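Local coordinates for uncharacterized protein (Jannaschia sp. CCS1, PDB 2PYQ), which is of unknown function and belongs to the DUF2853 family, folding as a small all-helical chain, at residues A[10-15]-A[96-101]; A[68-73]-A[105-110]. All blocks are in the same frame, centred on the assembly; numbering follows the deposited sequence.

Contact 1: residues A[10-15]-A[96-101]; sequences AQYADD and RAVVYY
Residues 10-15 and 96-101 are both helical, and Tyr12 faces Val98 where their backbones come nearest, with the two CA atoms 5.9 Å apart. The axes of the two short segments cross at -51° and approach to 9.8 Å. No direct hydrogen bond links them. Tyr12 carries most of the contact. Its CG lies anti to the carbonyl carbon (chi1 -58°), which sends the ring along the start of the 96-101 segment. The methyl CB of Ala97 sits over one face of the ring, 3.8 Å from its centroid, in a CH-pi contact. It is displaced toward one ring carbon, with Tyr12 CE2 only 3.3 Å from Ala97 CB. Val98 fills the root of the side chain: its CG2 is 3.6 Å from Tyr12 CB and meets the ring obliquely. The same methyl just reaches Asp15 CB. The phenol end is tied by water. One molecule is hydrogen-bonded to Tyr12 OH at 2.9 Å and accepts the N-H of Ala97 at 3.0 Å, which satisfies a backbone donor in the first turn of helix 96-106. A leucine in place of Tyr12 would probably leave this water without its phenol partner and the Ala97 methyl without an aromatic face. Asp15 has its polar end turned to other partners: OD1 accepts from Gln11 NE2, and OD2 is bonded to Tyr87 OH. Helices 4-18 and 96-106 thus meet deep in the bundle, with Thr33 of helix 26-36 touching Tyr12 and Tyr87 of helix 74-87 packing on Val98.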
loop_
_atom_site.group_PDB
_atom_site.type_symbol
_atom_site.label_atom_id
_atom_site.label_comp_id
_atom_site.label_asym_id
_atom_site.label_seq_id
_atom_site.Cartn_x
_atom_site.Cartn_y
_atom_site.Cartn_z
ATOM N N ALA A 10 12.564 -4.369 -2.248
ATOM C CA ALA A 10 13.634 -3.380 -1.975
ATOM C C ALA A 10 13.169 -1.974 -2.308
ATOM O O ALA A 10 13.410 -1.032 -1.538
ATOM C CB ALA A 10 14.899 -3.724 -2.744
ATOM N N GLN A 11 12.489 -1.817 -3.451
ATOM C CA GLN A 11 11.931 -0.526 -3.841
ATOM C C GLN A 11 10.845 -0.065 -2.860
ATOM O O GLN A 11 10.817 1.101 -2.464
ATOM C CB GLN A 11 11.357 -0.556 -5.260
ATOM C CG GLN A 11 10.927 0.831 -5.774
ATOM C CD GLN A 11 12.067 1.831 -5.781
ATOM O OE1 GLN A 11 13.158 1.542 -6.317
ATOM N NE2 GLN A 11 11.862 3.000 -5.169
ATOM N N TYR A 12 9.954 -0.988 -2.476
ATOM C CA TYR A 12 8.901 -0.641 -1.497
ATOM C C TYR A 12 9.509 -0.147 -0.172
ATOM O O TYR A 12 9.036 0.820 0.395
ATOM C CB TYR A 12 7.998 -1.837 -1.181
ATOM C CG TYR A 12 7.291 -2.468 -2.358
ATOM C CD1 TYR A 12 7.034 -1.760 -3.546
ATOM C CD2 TYR A 12 6.799 -3.779 -2.257
ATOM C CE1 TYR A 12 6.362 -2.363 -4.615
ATOM C CE2 TYR A 12 6.129 -4.367 -3.297
ATOM C CZ TYR A 12 5.903 -3.661 -4.465
ATOM O OH TYR A 12 5.231 -4.235 -5.497
ATOM N N ALA A 13 10.529 -0.867 0.318
ATOM C CA ALA A 13 11.232 -0.514 1.548
ATOM C C ALA A 13 11.889 0.877 1.433
ATOM O O ALA A 13 11.801 1.701 2.356
ATOM C CB ALA A 13 12.270 -1.548 1.916
ATOM N N ASP A 14 12.516 1.144 0.278
ATOM C CA ASP A 14 13.155 2.424 0.014
ATOM C C ASP A 14 12.120 3.560 -0.002
ATOM O O ASP A 14 12.347 4.604 0.623
ATOM C CB ASP A 14 13.977 2.339 -1.289
ATOM C CG ASP A 14 15.040 3.445 -1.396
ATOM O OD1 ASP A 14 14.669 4.631 -1.488
ATOM O OD2 ASP A 14 16.269 3.122 -1.388
ATOM N N ASP A 15 10.992 3.373 -0.679
ATOM C CA ASP A 15 9.881 4.343 -0.695
ATOM C C ASP A 15 9.380 4.627 0.722
ATOM O O ASP A 15 9.193 5.783 1.102
ATOM C CB ASP A 15 8.691 3.881 -1.547
ATOM C CG ASP A 15 8.899 4.036 -3.043
ATOM O OD1 ASP A 15 10.026 4.398 -3.483
ATOM O OD2 ASP A 15 7.899 3.805 -3.774
ATOM N N ARG A 96 1.029 -0.107 -5.002
ATOM C CA ARG A 96 -0.113 -0.504 -4.302
ATOM C C ARG A 96 0.291 -1.289 -2.958
ATOM O O ARG A 96 -0.333 -1.050 -1.925
ATOM C CB ARG A 96 -0.928 -1.438 -5.174
ATOM C CG ARG A 96 -2.181 -1.996 -4.507
ATOM C CD ARG A 96 -2.981 -2.883 -5.464
ATOM N NE ARG A 96 -3.755 -2.078 -6.441
ATOM C CZ ARG A 96 -3.324 -1.669 -7.647
ATOM N NH1 ARG A 96 -2.115 -1.991 -8.145
ATOM N NH2 ARG A 96 -4.153 -0.932 -8.396
ATOM N N ALA A 97 1.369 -2.081 -2.988
ATOM C CA ALA A 97 1.879 -2.741 -1.769
ATOM C C ALA A 97 2.253 -1.714 -0.696
ATOM O O ALA A 97 1.961 -1.932 0.478
ATOM C CB ALA A 97 3.093 -3.671 -2.093
ATOM N N VAL A 98 2.863 -0.596 -1.109
ATOM C CA VAL A 98 3.249 0.460 -0.175
ATOM C C VAL A 98 2.002 1.123 0.407
ATOM O O VAL A 98 1.928 1.354 1.616
ATOM C CB VAL A 98 4.177 1.488 -0.830
ATOM C CG1 VAL A 98 4.453 2.642 0.128
ATOM C CG2 VAL A 98 5.482 0.804 -1.293
ATOM N N VAL A 99 1.018 1.385 -0.433
ATOM C CA VAL A 99 -0.264 1.974 0.030
ATOM C C VAL A 99 -0.973 1.040 1.009
ATOM O O VAL A 99 -1.432 1.469 2.069
ATOM C CB VAL A 99 -1.177 2.332 -1.158
ATOM C CG1 VAL A 99 -2.587 2.786 -0.680
ATOM C CG2 VAL A 99 -0.501 3.408 -2.007
ATOM N N TYR A 100 -1.044 -0.238 0.662
ATOM C CA TYR A 100 -1.679 -1.261 1.531
ATOM C C TYR A 100 -0.936 -1.390 2.856
ATOM O O TYR A 100 -1.567 -1.476 3.897
ATOM C CB TYR A 100 -1.829 -2.602 0.797
ATOM C CG TYR A 100 -2.958 -2.626 -0.244
ATOM C CD1 TYR A 100 -3.541 -1.450 -0.761
ATOM C CD2 TYR A 100 -3.389 -3.855 -0.777
ATOM C CE1 TYR A 100 -4.550 -1.475 -1.710
ATOM C CE2 TYR A 100 -4.408 -3.896 -1.780
ATOM C CZ TYR A 100 -4.986 -2.694 -2.215
ATOM O OH TYR A 100 -5.993 -2.699 -3.186
ATOM N N TYR A 101 0.386 -1.384 2.825
ATOM C CA TYR A 101 1.205 -1.440 4.026
ATOM C C TYR A 101 0.868 -0.247 4.922
ATOM O O TYR A 101 0.626 -0.402 6.108
ATOM C CB TYR A 101 2.696 -1.419 3.662
ATOM C CG TYR A 101 3.633 -1.300 4.847
ATOM C CD1 TYR A 101 3.944 -0.037 5.403
ATOM C CD2 TYR A 101 4.207 -2.418 5.422
ATOM C CE1 TYR A 101 4.790 0.095 6.492
ATOM C CE2 TYR A 101 5.075 -2.307 6.511
ATOM C CZ TYR A 101 5.354 -1.049 7.049
ATOM O OH TYR A 101 6.193 -0.963 8.137
HETATM O O HOH W 1 2.655 -2.887 -5.580
#

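Contact 2: residues A[68-73]-A[105-110]; sequences LGLADS and KHFGKE
Leu70 reaches between Phe107 and Lys109, and its two methyls divide the work. CD1 lies over one face of the Phe107 ring, 3.8 Å from the centroid and 21° off the ring normal. This is a CH-pi contact. The methyl is offset toward the rim, so its nearest ring atom is CG, 3.6 Å from Leu70 CD1. The opposite face of the ring is covered by His106 CD2, which stands over the ring centre. Phe107 is therefore held between a leucine methyl and the edge of its sequence neighbour. The other methyl of Leu70, CD2, meets the lysine, at 3.6 Å from Lys109 CE. The leucine and the lysine lie alongside each other, pointing opposite ways. The backbone turns sharply between the two partners of Leu70. Helix 96-106 ends here in a Schellman motif, with Gly108 at positive phi and its N bonded to Lys105 O at 3.1 Å. Lys109 follows at once and sends its side chain back to the loop that joins helix 53-65 to helix 74-87. A bend at chi2 (-70°) starts the turn, and the chain beyond it is extended. Its CE passes 3.6 Å from Leu68 O. Leu68 crosses the base of the lysine obliquely, with CD1 4.2 Å from Lys109 CB. A salt bridge from Lys105 NZ to Glu110 OE2 spans the same turn; it is 2.9 Å long and meets the anti lone pair of that carboxylate oxygen. Leu64 of helix 53-65 and Leu76 of helix 74-87 each touch both Leu70 and Phe107.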
loop_
_atom_site.group_PDB
_atom_site.type_symbol
_atom_site.label_atom_id
_atom_site.label_comp_id
_atom_site.label_asym_id
_atom_site.label_seq_id
_atom_site.Cartn_x
_atom_site.Cartn_y
_atom_site.Cartn_z
ATOM N N LEU A 68 -9.224 -6.054 5.480
ATOM C CA LEU A 68 -8.884 -5.654 6.854
ATOM C C LEU A 68 -10.072 -5.702 7.790
ATOM O O LEU A 68 -9.874 -5.610 9.000
ATOM C CB LEU A 68 -8.195 -4.292 6.898
ATOM C CG LEU A 68 -6.940 -4.121 6.052
ATOM C CD1 LEU A 68 -6.332 -2.761 6.395
ATOM C CD2 LEU A 68 -5.897 -5.231 6.223
ATOM N N GLY A 69 -11.287 -5.842 7.271
ATOM C CA GLY A 69 -12.489 -5.960 8.092
ATOM C C GLY A 69 -13.023 -4.710 8.743
ATOM O O GLY A 69 -13.797 -4.781 9.687
ATOM N N LEU A 70 -12.642 -3.541 8.225
ATOM C CA LEU A 70 -13.070 -2.259 8.805
ATOM C C LEU A 70 -14.466 -1.887 8.363
ATOM O O LEU A 70 -14.861 -2.166 7.238
ATOM C CB LEU A 70 -12.102 -1.143 8.409
ATOM C CG LEU A 70 -10.674 -1.286 8.951
ATOM C CD1 LEU A 70 -9.713 -0.419 8.160
ATOM C CD2 LEU A 70 -10.645 -0.910 10.418
ATOM N N ALA A 71 -15.188 -1.201 9.239
ATOM C CA ALA A 71 -16.533 -0.759 8.961
ATOM C C ALA A 71 -16.570 0.507 8.114
ATOM O O ALA A 71 -15.617 1.288 8.129
ATOM C CB ALA A 71 -17.253 -0.492 10.258
ATOM N N ASP A 72 -17.684 0.715 7.410
ATOM C CA ASP A 72 -17.903 1.895 6.558
ATOM C C ASP A 72 -18.053 3.140 7.414
ATOM O O ASP A 72 -18.961 3.238 8.236
ATOM C CB ASP A 72 -19.196 1.781 5.724
ATOM C CG ASP A 72 -19.250 2.782 4.565
ATOM O OD1 ASP A 72 -18.385 3.706 4.435
ATOM O OD2 ASP A 72 -20.190 2.653 3.736
ATOM N N SER A 73 -17.141 4.093 7.211
ATOM C CA SER A 73 -17.185 5.377 7.929
ATOM C C SER A 73 -16.227 6.368 7.253
ATOM O O SER A 73 -15.395 5.948 6.443
ATOM C CB SER A 73 -16.786 5.194 9.393
ATOM O OG SER A 73 -15.451 4.729 9.505
ATOM N N LYS A 105 -0.853 -0.335 8.752
ATOM C CA LYS A 105 -0.263 0.440 9.864
ATOM C C LYS A 105 -1.200 1.510 10.451
ATOM O O LYS A 105 -1.350 1.588 11.628
ATOM C CB LYS A 105 1.061 1.077 9.474
ATOM C CG LYS A 105 2.211 0.191 9.279
ATOM C CD LYS A 105 2.264 -0.775 10.250
ATOM C CE LYS A 105 3.579 -0.887 10.753
ATOM N NZ LYS A 105 3.501 -0.938 12.246
ATOM N N HIS A 106 -1.779 2.306 9.565
ATOM C CA HIS A 106 -2.612 3.455 9.959
ATOM C C HIS A 106 -3.815 3.049 10.775
ATOM O O HIS A 106 -4.148 3.709 11.742
ATOM C CB HIS A 106 -3.087 4.198 8.703
ATOM C CG HIS A 106 -3.989 5.335 8.976
ATOM N ND1 HIS A 106 -3.512 6.580 9.340
ATOM C CD2 HIS A 106 -5.337 5.455 8.885
ATOM C CE1 HIS A 106 -4.555 7.398 9.520
ATOM N NE2 HIS A 106 -5.660 6.740 9.259
ATOM N N PHE A 107 -4.429 1.927 10.412
ATOM C CA PHE A 107 -5.572 1.385 11.104
ATOM C C PHE A 107 -5.222 0.331 12.182
ATOM O O PHE A 107 -6.122 -0.201 12.781
ATOM C CB PHE A 107 -6.596 0.844 10.117
ATOM C CG PHE A 107 -7.273 1.914 9.288
ATOM C CD1 PHE A 107 -8.179 2.782 9.859
ATOM C CD2 PHE A 107 -6.986 2.050 7.929
ATOM C CE1 PHE A 107 -8.813 3.742 9.098
ATOM C CE2 PHE A 107 -7.609 3.003 7.168
ATOM C CZ PHE A 107 -8.520 3.861 7.759
ATOM N N GLY A 108 -3.942 0.045 12.444
ATOM C CA GLY A 108 -3.556 -0.909 13.465
ATOM C C GLY A 108 -3.989 -2.349 13.217
ATOM O O GLY A 108 -4.229 -3.101 14.159
ATOM N N LYS A 109 -3.980 -2.752 11.946
ATOM C CA LYS A 109 -4.466 -4.064 11.494
ATOM C C LYS A 109 -3.363 -5.036 11.075
ATOM O O LYS A 109 -3.631 -5.987 10.375
ATOM C CB LYS A 109 -5.460 -3.846 10.349
ATOM C CG LYS A 109 -6.786 -3.226 10.758
ATOM C CD LYS A 109 -7.604 -4.197 11.572
ATOM C CE LYS A 109 -8.977 -3.699 11.861
ATOM N NZ LYS A 109 -9.691 -4.767 12.616
ATOM N N GLU A 110 -2.167 -4.843 11.591
ATOM C CA GLU A 110 -1.000 -5.691 11.255
ATOM C C GLU A 110 -1.263 -7.174 11.535
ATOM O O GLU A 110 -0.890 -8.023 10.744
ATOM C CB GLU A 110 0.256 -5.307 12.051
ATOM C CG GLU A 110 0.830 -3.907 11.825
ATOM C CD GLU A 110 0.182 -2.815 12.682
ATOM O OE1 GLU A 110 -0.983 -2.981 13.140
ATOM O OE2 GLU A 110 0.850 -1.773 12.916
#

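Overall arrangement
Both contacts use helix 96-106, but at different ends. Contact 1 takes its first turns and lies about 6 Å from the centre of the chain. Contact 2 is made at its C-terminal end, by Phe107 and Lys109, about 13 Å from that centre. Their own centres are 18 Å apart. Contact 1 is helix on helix and buried, and its polar link is a water. Contact 2 is loop against helix end and partly buried, and a lysine packs there by its carbon chain. Each has a methyl over an aromatic face, with the ring on helix 4-18 in contact 1 and at the C-terminal end of helix 96-106 in contact 2.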